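Local coordinates for aggregative adherence fimbrial subunit AggA (Escherichia coli O104:H4 str. C227-11, PDB 4PH8), which forms the major subunit of aggregative adherence fimbriae type I, which promote adhesion and probably bind host fibronectin, at residues 40-44 with 45-49; 80-83 with 84-88. All blocks are in the same frame, centred on the assembly; numbering follows the deposited sequence.

Contact 1 (40-44 with 45-49); sequences VTTSD and QCIKA
S43 is the N-cap of helix 44-49: its OG accepts the backbone N-H of C46 at 3.1 Å, with an N-H...O angle of 156°. The chi1 of 68° sets OG between its own backbone N and carbonyl carbon, turned toward the helix start. S43 OG also lies 3.3 Å from C46 SG, so it sits against the sulfur as well as the amide. T42 approaches C46 from the strand side, T42 OG1 lying 3.6 Å from C46 CB; that hydroxyl is hydrogen-bonded to the carbonyl of P15. The C46-C14 disulfide fastens the capped turn, just past the end of strand 34-41, to the segment leading into strand 17-20 in the immunoglobulin-like sandwich of the fimbrial subunit. T42 CG2 and I47 CG1 pass side by side at 3.9 Å, their side chains running opposite ways. I47 CG1 also lies 3.4 Å from S43 O, which accepts I47 N at 3.0 Å. With chi2 near trans (169°), I47 CD1 extends farther back, to the T42 carbonyl. On the exposed flank of the helix, K48 bends at chi3 and sends NZ to Q45 OE1, 2.8 Å away, reaching a lone pair in the plane of the amide carbonyl. D44 OD1 forms a salt bridge with K106 NZ, while the D44 carbonyl receives K48 N.

Contact 2 (80-83 with 84-88); sequences PSID and GGADF
The chain reverses through a type I beta turn from D83 to A86, closed by A86 N on D83 O at 3.1 Å, so that the segments 80-83 and 84-88 run 139° apart. A second bond comes from the D83 side chain: CG sits between the backbone N and the carbonyl carbon (chi1 73°), which brings D83 OD1 round to the backbone N-H of G85 at 2.8 Å. The oxygen is met nearly along its C-O bond, and K99 reaches it too in a salt bridge, while OD2 accepts from N109 N; these partners would probably favour the charged form. Inside the bend, the I82 side chain lies slantwise over the F88 ring. I82 CD1 stands over the centre of that ring, 3.7 Å from the F88 centroid, a CH-pi contact, and packs at 3.7 Å against A86 CB. I82 CG2 reaches toward the far part of the ring, 3.8 Å from F88 CZ. At the ring's edge, near its plane, P80 O lies 3.5 Å from F88 CZ, and P80 CG touches F88 CE1 more loosely. I97 adjoins P80, I82 and A86, extending this apolar cluster. The side-chain bond from D83 to G85 makes an Asx turn, here set within a type I turn that carries the chain from strand 75-82 to the short strand 87-88 of the beta sandwich.

Overall arrangement
From the N terminus, the chain passes C14 and strand 17-20 before strand 34-41 runs out into contact 1, where helix 44-49 turns it toward the long strand 52-68. That strand pairs with 75-82, which ends in contact 2; the turn at 83-86 then leads to strand 87-88, a partner of 97-100. Each contact closes a local bend, and the two follow in series without nesting or crossing. The centres of contact 1 and contact 2 lie about 18 Å apart, and the nearest atoms of contact 1 and contact 2 are about 7 Å apart, without touching. The same sheet joins them: strand 108-114 pairs with both 34-41 and 75-82, and K106, just before it, meets contact 1.

Contact 1 (40-44 with 45-49)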
# COMPACT_ATOMS: atom_id res chain seq x y z
N VAL A 40 -7.08 -0.68 1.32
CA VAL A 40 -7.62 0.64 0.99
C VAL A 40 -9.09 0.51 0.60
O VAL A 40 -9.48 -0.40 -0.13
CB VAL A 40 -6.82 1.34 -0.16
CG1 VAL A 40 -7.29 2.77 -0.32
CG2 VAL A 40 -5.34 1.29 0.12
N THR A 41 -9.91 1.43 1.09
CA THR A 41 -11.31 1.45 0.71
C THR A 41 -11.77 2.90 0.71
O THR A 41 -10.98 3.83 0.94
CB THR A 41 -12.17 0.56 1.65
OG1 THR A 41 -13.48 0.36 1.08
CG2 THR A 41 -12.26 1.15 3.04
N THR A 42 -13.04 3.09 0.40
CA THR A 42 -13.65 4.40 0.48
C THR A 42 -15.12 4.21 0.89
O THR A 42 -15.53 3.10 1.22
CB THR A 42 -13.48 5.16 -0.86
OG1 THR A 42 -14.01 6.48 -0.74
CG2 THR A 42 -14.20 4.43 -1.98
N SER A 43 -15.91 5.29 0.88
CA SER A 43 -17.30 5.23 1.37
C SER A 43 -18.22 4.42 0.43
O SER A 43 -17.95 4.26 -0.77
CB SER A 43 -17.86 6.63 1.54
OG SER A 43 -18.01 7.23 0.26
N ASP A 44 -19.33 3.94 0.98
CA ASP A 44 -20.30 3.21 0.17
C ASP A 44 -20.81 4.07 -0.99
O ASP A 44 -20.94 3.59 -2.10
CB ASP A 44 -21.48 2.73 1.01
CG ASP A 44 -21.12 1.57 1.92
OD1 ASP A 44 -20.03 0.96 1.78
OD2 ASP A 44 -21.94 1.24 2.78
N GLN A 45 -21.06 5.35 -0.75
CA GLN A 45 -21.51 6.23 -1.83
C GLN A 45 -20.46 6.39 -2.92
O GLN A 45 -20.79 6.37 -4.10
CB GLN A 45 -21.97 7.59 -1.29
CG GLN A 45 -23.31 7.53 -0.58
CD GLN A 45 -24.40 6.85 -1.41
OE1 GLN A 45 -24.75 5.70 -1.15
NE2 GLN A 45 -24.92 7.55 -2.41
N CYS A 46 -19.20 6.48 -2.54
CA CYS A 46 -18.14 6.58 -3.53
C CYS A 46 -17.95 5.30 -4.34
O CYS A 46 -17.61 5.36 -5.53
CB CYS A 46 -16.83 7.00 -2.88
SG CYS A 46 -16.90 8.73 -2.43
N ILE A 47 -18.20 4.15 -3.71
CA ILE A 47 -18.16 2.88 -4.42
C ILE A 47 -19.30 2.81 -5.44
O ILE A 47 -19.10 2.40 -6.58
CB ILE A 47 -18.17 1.69 -3.44
CG1 ILE A 47 -16.85 1.69 -2.66
CG2 ILE A 47 -18.30 0.38 -4.19
CD1 ILE A 47 -16.81 0.75 -1.49
N LYS A 48 -20.47 3.26 -5.04
CA LYS A 48 -21.60 3.29 -5.95
C LYS A 48 -21.32 4.21 -7.13
O LYS A 48 -21.78 3.97 -8.24
CB LYS A 48 -22.85 3.76 -5.24
CG LYS A 48 -23.41 2.77 -4.23
CD LYS A 48 -24.81 3.21 -3.86
CE LYS A 48 -25.18 2.91 -2.44
NZ LYS A 48 -26.40 3.70 -2.09
N ALA A 49 -20.55 5.26 -6.88
CA ALA A 49 -20.23 6.25 -7.90
C ALA A 49 -19.13 5.83 -8.87
O ALA A 49 -18.96 6.46 -9.92
CB ALA A 49 -19.85 7.56 -7.23

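Contact 2 (80-83 with 84-88)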
# COMPACT_ATOMS: atom_id res chain seq x y z
N PRO A 80 5.12 -5.80 -4.47
CA PRO A 80 3.86 -6.23 -3.87
C PRO A 80 3.15 -7.37 -4.59
O PRO A 80 3.28 -7.55 -5.80
CB PRO A 80 2.97 -4.98 -3.91
CG PRO A 80 3.66 -4.02 -4.80
CD PRO A 80 5.07 -4.44 -5.01
N SER A 81 2.36 -8.10 -3.80
CA SER A 81 1.30 -8.96 -4.27
C SER A 81 -0.02 -8.29 -3.96
O SER A 81 -0.16 -7.63 -2.93
CB SER A 81 1.39 -10.31 -3.57
OG SER A 81 2.60 -10.92 -3.94
N ILE A 82 -0.99 -8.49 -4.84
CA ILE A 82 -2.26 -7.79 -4.78
C ILE A 82 -3.41 -8.76 -4.94
O ILE A 82 -3.25 -9.88 -5.48
CB ILE A 82 -2.32 -6.64 -5.82
CG1 ILE A 82 -2.35 -7.18 -7.26
CG2 ILE A 82 -1.17 -5.68 -5.57
CD1 ILE A 82 -2.43 -6.08 -8.32
N ASP A 83 -4.58 -8.36 -4.46
CA ASP A 83 -5.75 -9.23 -4.57
C ASP A 83 -6.16 -9.45 -6.04
O ASP A 83 -5.75 -8.73 -6.96
CB ASP A 83 -6.91 -8.75 -3.69
CG ASP A 83 -7.61 -7.51 -4.21
OD1 ASP A 83 -8.19 -7.59 -5.31
OD2 ASP A 83 -7.65 -6.47 -3.50
N GLY A 84 -6.97 -10.47 -6.25
CA GLY A 84 -7.33 -10.87 -7.59
C GLY A 84 -8.13 -9.87 -8.39
O GLY A 84 -8.21 -10.00 -9.63
N GLY A 85 -8.73 -8.89 -7.72
CA GLY A 85 -9.50 -7.87 -8.41
C GLY A 85 -8.76 -6.58 -8.72
O GLY A 85 -9.32 -5.67 -9.33
N ALA A 86 -7.51 -6.50 -8.28
CA ALA A 86 -6.69 -5.31 -8.46
C ALA A 86 -5.80 -5.49 -9.68
O ALA A 86 -5.75 -6.57 -10.26
CB ALA A 86 -5.83 -5.08 -7.22
N ASP A 87 -5.12 -4.43 -10.08
CA ASP A 87 -4.18 -4.48 -11.19
C ASP A 87 -2.98 -3.61 -10.90
O ASP A 87 -3.07 -2.67 -10.12
CB ASP A 87 -4.85 -3.95 -12.47
CG ASP A 87 -5.75 -4.94 -13.11
OD1 ASP A 87 -5.23 -5.81 -13.85
OD2 ASP A 87 -6.97 -4.84 -12.93
N PHE A 88 -1.88 -3.92 -11.55
CA PHE A 88 -0.70 -3.07 -11.59
C PHE A 88 -0.78 -2.17 -12.81
O PHE A 88 -1.30 -2.57 -13.84
CB PHE A 88 0.55 -3.92 -11.73
CG PHE A 88 0.80 -4.83 -10.58
CD1 PHE A 88 1.26 -4.33 -9.37
CD2 PHE A 88 0.57 -6.19 -10.69
CE1 PHE A 88 1.49 -5.17 -8.31
CE2 PHE A 88 0.79 -7.04 -9.62
CZ PHE A 88 1.26 -6.52 -8.43